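PDB 3L76: aspartokinase from Synechocystis, which probably catalyses the ATP-dependent phosphorylation of the beta-carboxyl group of L-aspartate to 4-phospho-L-aspartate and binds lysine and threonine at its ACT domains. Local coordinates for residues Ile93-Ala98 against Arg120-Leu125; Glu172-Val177 against Val229-Trp234. One frame throughout, in Å; residues are numbered along the deposited sequence. Where two conformers were deposited one is given.

Contact 1 of 2, residues Ile93-Ala98 against Arg120-Leu125; sequences ISLTGA and RLEHHL
Ile-93 and Leu-95 meet Leu-125 and Glu-122 in a largely apolar strand-to-helix packing contact within the amino acid kinase domain, where a short, weakly bonded helix, 121-125, lies over one face of the central sheet. Strand 93-96 and this helix run almost exactly antiparallel, at 175°, with their axes 10.6 Å apart. No hydrogen bond joins the two segments, and side chains alone bridge the gap. Alternation along the strand selects them: Ile-93 and Leu-95 point toward the helix, whereas Ser-94, between them, faces the other way.

Leu-125 supplies the main helical surface. Its isobutyl fork meets the tip of Ile-93, whose CD1 lies 3.5 Å from Leu-125 CD1 and 3.6 Å from Leu-125 CD2, so that both prongs are touched by one methyl group. The Ile-93 chain is extended, CG1 trans to the backbone N (chi1 -172°), which carries CD1 out to the fork; the two side chains cross at about a right angle. Leu-95 divides its branches between two helical residues. Its CD2 rests 3.8 Å from Leu-125 CD1, while CD1 lies 3.6 Å from Glu-122 CB. The acidic residue therefore offers its aliphatic base to the strand, although its OE2 also comes within 3.9 Å of Leu-95 CD1.

Val-131 of the adjoining strand 130-138 touches Ile-93, Leu-95 and Glu-122, and Leu-162 of helix 154-166 also packs on Glu-122. Ser-94 OG hydrogen-bonds to Ile-78 O and Ser-82 OG of its own chain and to Glu-65 OE1 of the second subunit. The arrangement is consistent with the alpha/beta/alpha sandwich of the amino acid kinase family, in which alternate strand side chains pack against helices.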
loop_
_atom_site.group_PDB
_atom_site.type_symbol
_atom_site.label_atom_id
_atom_site.label_comp_id
_atom_site.label_asym_id
_atom_site.label_seq_id
_atom_site.Cartn_x
_atom_site.Cartn_y
_atom_site.Cartn_z
ATOM N N ILE A 93 15.990 7.407 -6.542
ATOM C CA ILE A 93 14.665 7.338 -7.151
ATOM C C ILE A 93 13.995 6.004 -6.857
ATOM O O ILE A 93 14.629 4.953 -6.931
ATOM C CB ILE A 93 14.722 7.535 -8.679
ATOM C CG1 ILE A 93 13.309 7.652 -9.261
ATOM C CG2 ILE A 93 15.525 6.399 -9.353
ATOM C CD1 ILE A 93 13.286 7.802 -10.783
ATOM N N SER A 94 12.709 6.048 -6.538
ATOM C CA SER A 94 11.960 4.835 -6.237
ATOM C C SER A 94 11.193 4.320 -7.442
ATOM O O SER A 94 10.330 5.013 -7.970
ATOM C CB SER A 94 10.993 5.072 -5.083
ATOM O OG SER A 94 11.682 5.582 -3.957
ATOM N N LEU A 95 11.515 3.100 -7.869
ATOM C CA LEU A 95 10.772 2.425 -8.930
ATOM C C LEU A 95 9.865 1.322 -8.359
ATOM O O LEU A 95 10.164 0.728 -7.321
ATOM C CB LEU A 95 11.719 1.854 -9.985
ATOM C CG LEU A 95 12.446 2.863 -10.862
ATOM C CD1 LEU A 95 13.172 2.140 -11.988
ATOM C CD2 LEU A 95 11.459 3.888 -11.413
ATOM N N THR A 96 8.765 1.054 -9.057
ATOM C CA THR A 96 7.713 0.177 -8.557
ATOM C C THR A 96 7.059 -0.583 -9.711
ATOM O O THR A 96 7.112 -0.143 -10.864
ATOM C CB THR A 96 6.628 0.997 -7.811
ATOM O OG1 THR A 96 6.520 0.560 -6.453
ATOM C CG2 THR A 96 5.278 0.870 -8.500
ATOM N N GLY A 97 6.459 -1.730 -9.396
ATOM C CA GLY A 97 5.664 -2.485 -10.353
ATOM C C GLY A 97 6.237 -2.586 -11.754
ATOM O O GLY A 97 7.392 -2.953 -11.935
ATOM N N ALA A 98 5.426 -2.250 -12.753
ATOM C CA ALA A 98 5.789 -2.469 -14.157
ATOM C C ALA A 98 7.048 -1.732 -14.620
ATOM O O ALA A 98 7.552 -1.983 -15.717
ATOM C CB ALA A 98 4.615 -2.136 -15.067
ATOM N N ARG A 120 14.399 -2.454 -17.595
ATOM C CA ARG A 120 15.512 -1.491 -17.620
ATOM C C ARG A 120 15.088 -0.016 -17.872
ATOM O O ARG A 120 15.664 0.697 -18.709
ATOM C CB ARG A 120 16.540 -1.903 -18.666
ATOM C CG ARG A 120 16.166 -1.511 -20.105
ATOM C CD ARG A 120 14.911 -2.210 -20.629
ATOM N NE ARG A 120 13.680 -1.728 -20.014
ATOM C CZ ARG A 120 13.080 -0.579 -20.318
ATOM N NH1 ARG A 120 13.602 0.227 -21.234
ATOM N NH2 ARG A 120 11.954 -0.232 -19.700
ATOM N N LEU A 121 14.076 0.454 -17.156
ATOM C CA LEU A 121 13.859 1.890 -17.113
ATOM C C LEU A 121 14.827 2.402 -16.069
ATOM O O LEU A 121 14.988 3.605 -15.899
ATOM C CB LEU A 121 12.425 2.251 -16.718
ATOM C CG LEU A 121 11.685 3.440 -17.376
ATOM C CD1 LEU A 121 10.667 4.144 -16.462
ATOM C CD2 LEU A 121 12.509 4.448 -18.209
ATOM N N GLU A 122 15.472 1.479 -15.362
ATOM C CA GLU A 122 16.485 1.856 -14.386
ATOM C C GLU A 122 17.887 1.758 -14.955
ATOM O O GLU A 122 18.819 2.330 -14.398
ATOM C CB GLU A 122 16.391 1.010 -13.130
ATOM C CG GLU A 122 16.747 -0.422 -13.347
ATOM C CD GLU A 122 15.574 -1.303 -13.096
ATOM O OE1 GLU A 122 15.675 -2.167 -12.207
ATOM O OE2 GLU A 122 14.543 -1.106 -13.772
ATOM N N HIS A 123 18.047 1.018 -16.046
ATOM C CA HIS A 123 19.260 1.149 -16.834
ATOM C C HIS A 123 19.369 2.634 -17.218
ATOM O O HIS A 123 20.448 3.223 -17.195
ATOM C CB HIS A 123 19.201 0.267 -18.084
ATOM C CG HIS A 123 20.163 -0.879 -18.066
ATOM N ND1 HIS A 123 19.758 -2.193 -18.151
ATOM C CD2 HIS A 123 21.515 -0.909 -17.979
ATOM C CE1 HIS A 123 20.817 -2.983 -18.116
ATOM N NE2 HIS A 123 21.895 -2.230 -18.009
ATOM N N HIS A 124 18.231 3.240 -17.550
ATOM C CA HIS A 124 18.164 4.674 -17.821
ATOM C C HIS A 124 18.435 5.546 -16.586
ATOM O O HIS A 124 19.371 6.349 -16.572
ATOM C CB HIS A 124 16.809 5.036 -18.436
ATOM C CG HIS A 124 16.488 6.495 -18.371
ATOM N ND1 HIS A 124 15.342 6.979 -17.778
ATOM C CD2 HIS A 124 17.172 7.580 -18.809
ATOM C CE1 HIS A 124 15.329 8.299 -17.860
ATOM N NE2 HIS A 124 16.430 8.688 -18.478
ATOM N N LEU A 125 17.620 5.389 -15.549
ATOM C CA LEU A 125 17.778 6.195 -14.334
ATOM C C LEU A 125 19.134 5.930 -13.674
ATOM O O LEU A 125 19.522 6.606 -12.720
ATOM C CB LEU A 125 16.592 5.986 -13.364
ATOM C CG LEU A 125 15.267 6.446 -14.013
ATOM C CD1 LEU A 125 14.045 5.721 -13.504
ATOM C CD2 LEU A 125 15.070 7.942 -13.894
#

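Contact 2 of 2, residues Glu172-Val177 against Val229-Trp234; sequences EIYTDV and VVRSSW
Ile-173 and Arg-231 are joined by a backbone hydrogen bond within a parallel strand pair of the amino acid kinase sheet, with Glu-172 to Thr-175 in register with Val-229 to Ser-232. Ile-173 uses both its backbone groups: its N donates to Val-229 O at 2.7 Å, and its O accepts Arg-231 N at 3.1 Å. The pairing then continues through a weak bond from Thr-175 N to Arg-231 O and ends with Ser-233 N on Thr-175 O.

Glu-172, Tyr-174 and Arg-231 share one face. The carboxylate and guanidinium planes stand 80° apart, and Glu-172 OE1 sits over one guanidinium face, offset toward its rim, 3.4 Å from Arg-231 NH1. This salt bridge is consequently one of charge, with no N-H aimed at the oxygen. Tyr-174 runs alongside Arg-231, pointing the same way, and its OH gives a weak hydrogen bond to the same OE1.

Farther out, Phe-8 stacks on the Tyr-174 ring, and strand 3-8 hydrogen-bonds to the other edge of strand 172-175. Ser-233 OG and Ser-12 OG are hydrogen-bonded. Beyond the strand ends, Asp-176 centres an inverse gamma turn, and the Trp-234 indole reaches it with its six-membered ring: Trp-234 CZ3 lies 3.3 Å from Asp-176 CB, while Thr-175 O lies at the ring edge, 3.5 Å from Trp-234 CZ3.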
loop_
_atom_site.group_PDB
_atom_site.type_symbol
_atom_site.label_atom_id
_atom_site.label_comp_id
_atom_site.label_asym_id
_atom_site.label_seq_id
_atom_site.Cartn_x
_atom_site.Cartn_y
_atom_site.Cartn_z
ATOM N N GLU A 172 24.916 -8.054 -2.773
ATOM C CA GLU A 172 25.154 -8.098 -1.333
ATOM C C GLU A 172 23.852 -8.130 -0.553
ATOM O O GLU A 172 22.981 -7.297 -0.784
ATOM C CB GLU A 172 25.962 -6.880 -0.908
ATOM C CG GLU A 172 27.172 -6.604 -1.783
ATOM C CD GLU A 172 27.991 -5.420 -1.295
ATOM O OE1 GLU A 172 28.689 -5.546 -0.272
ATOM O OE2 GLU A 172 27.950 -4.361 -1.941
ATOM N N ILE A 173 23.721 -9.093 0.362
ATOM C CA ILE A 173 22.538 -9.197 1.216
ATOM C C ILE A 173 22.874 -8.716 2.615
ATOM O O ILE A 173 23.657 -9.352 3.320
ATOM C CB ILE A 173 22.028 -10.641 1.338
ATOM C CG1 ILE A 173 21.877 -11.288 -0.040
ATOM C CG2 ILE A 173 20.713 -10.671 2.111
ATOM C CD1 ILE A 173 20.704 -10.785 -0.832
ATOM N N TYR A 174 22.274 -7.602 3.022
ATOM C CA TYR A 174 22.552 -7.024 4.333
ATOM C C TYR A 174 21.520 -7.437 5.365
ATOM O O TYR A 174 20.325 -7.518 5.075
ATOM C CB TYR A 174 22.661 -5.498 4.249
ATOM C CG TYR A 174 23.889 -5.042 3.506
ATOM C CD1 TYR A 174 23.871 -4.887 2.128
ATOM C CD2 TYR A 174 25.078 -4.794 4.177
ATOM C CE1 TYR A 174 24.995 -4.472 1.438
ATOM C CE2 TYR A 174 26.215 -4.381 3.494
ATOM C CZ TYR A 174 26.161 -4.218 2.123
ATOM O OH TYR A 174 27.273 -3.818 1.430
ATOM N N THR A 175 22.000 -7.696 6.576
ATOM C CA THR A 175 21.166 -8.262 7.622
ATOM C C THR A 175 21.790 -8.026 8.991
ATOM O O THR A 175 22.889 -7.481 9.088
ATOM C CB THR A 175 20.970 -9.767 7.396
ATOM O OG1 THR A 175 20.264 -10.324 8.508
ATOM C CG2 THR A 175 22.320 -10.463 7.237
ATOM N N ASP A 176 21.079 -8.417 10.047
ATOM C CA ASP A 176 21.590 -8.291 11.413
ATOM C C ASP A 176 22.375 -9.525 11.834
ATOM O O ASP A 176 22.077 -10.142 12.844
ATOM C CB ASP A 176 20.461 -7.995 12.410
ATOM C CG ASP A 176 19.282 -8.955 12.286
ATOM O OD1 ASP A 176 19.173 -9.678 11.274
ATOM O OD2 ASP A 176 18.446 -8.976 13.210
ATOM N N VAL A 177 23.383 -9.863 11.041
ATOM C CA VAL A 177 24.203 -11.047 11.250
ATOM C C VAL A 177 25.453 -10.888 10.394
ATOM O O VAL A 177 25.364 -10.469 9.241
ATOM C CB VAL A 177 23.448 -12.330 10.837
ATOM C CG1 VAL A 177 24.376 -13.303 10.140
ATOM C CG2 VAL A 177 22.780 -12.966 12.040
ATOM N N VAL A 229 27.104 -12.008 -1.241
ATOM C CA VAL A 229 27.759 -11.673 0.012
ATOM C C VAL A 229 26.742 -11.431 1.116
ATOM O O VAL A 229 25.894 -10.545 1.007
ATOM C CB VAL A 229 28.590 -10.389 -0.115
ATOM C CG1 VAL A 229 29.427 -10.199 1.124
ATOM C CG2 VAL A 229 29.469 -10.433 -1.347
ATOM N N VAL A 230 26.842 -12.219 2.182
ATOM C CA VAL A 230 26.038 -12.015 3.380
ATOM C C VAL A 230 26.850 -11.188 4.359
ATOM O O VAL A 230 27.882 -11.629 4.850
ATOM C CB VAL A 230 25.650 -13.359 4.018
ATOM C CG1 VAL A 230 24.827 -13.137 5.281
ATOM C CG2 VAL A 230 24.879 -14.187 3.016
ATOM N N ARG A 231 26.385 -9.973 4.621
ATOM C CA ARG A 231 27.098 -9.046 5.496
ATOM C C ARG A 231 26.156 -8.499 6.554
ATOM O O ARG A 231 24.965 -8.814 6.558
ATOM C CB ARG A 231 27.698 -7.890 4.689
ATOM C CG ARG A 231 28.881 -8.280 3.819
ATOM C CD ARG A 231 28.996 -7.382 2.596
ATOM N NE ARG A 231 29.937 -6.280 2.764
ATOM C CZ ARG A 231 31.048 -6.131 2.051
ATOM N NH1 ARG A 231 31.365 -7.021 1.115
ATOM N NH2 ARG A 231 31.843 -5.090 2.272
ATOM N N SER A 232 26.696 -7.684 7.455
ATOM C CA SER A 232 25.890 -7.041 8.484
ATOM C C SER A 232 25.860 -5.543 8.277
ATOM O O SER A 232 26.840 -4.961 7.818
ATOM C CB SER A 232 26.446 -7.327 9.867
ATOM O OG SER A 232 25.777 -6.520 10.818
ATOM N N SER A 233 24.736 -4.927 8.638
ATOM C CA SER A 233 24.534 -3.487 8.479
ATOM C C SER A 233 25.219 -2.673 9.575
ATOM O O SER A 233 25.658 -1.552 9.338
ATOM C CB SER A 233 23.041 -3.161 8.468
ATOM O OG SER A 233 22.331 -4.049 7.625
ATOM N N TRP A 234 25.306 -3.244 10.773
ATOM C CA TRP A 234 25.891 -2.554 11.919
ATOM C C TRP A 234 27.402 -2.746 11.973
ATOM O O TRP A 234 28.015 -2.656 13.034
ATOM C CB TRP A 234 25.256 -3.063 13.213
ATOM C CG TRP A 234 23.782 -2.804 13.298
ATOM C CD1 TRP A 234 23.159 -1.833 14.030
ATOM C CD2 TRP A 234 22.745 -3.521 12.621
ATOM N NE1 TRP A 234 21.799 -1.904 13.852
ATOM C CE2 TRP A 234 21.519 -2.934 12.990
ATOM C CE3 TRP A 234 22.733 -4.604 11.737
ATOM C CZ2 TRP A 234 20.296 -3.393 12.508
ATOM C CZ3 TRP A 234 21.519 -5.055 11.257
ATOM C CH2 TRP A 234 20.317 -4.452 11.645
#

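How the contacts relate
Both contacts belong to the amino acid kinase domain and involve the same mixed sheet, but at separate places: their centres are 24 Å apart and their nearest atoms about 14 Å. They come in series along the chain, contact 1 closing before contact 2 opens. Contact 1 packs a helix against strand 92-96, whereas contact 2 joins two strands side by side. Strand 92-96 pairs with 130-138, which leads through 35-40 and 3-8 to 170-175 and then 228-232, so the two contacts sit on one continuous run of paired strands. One sheet thus carries both a border with the second subunit, at contact 1, and a strand pair that no other chain of the assembly touches, at contact 2.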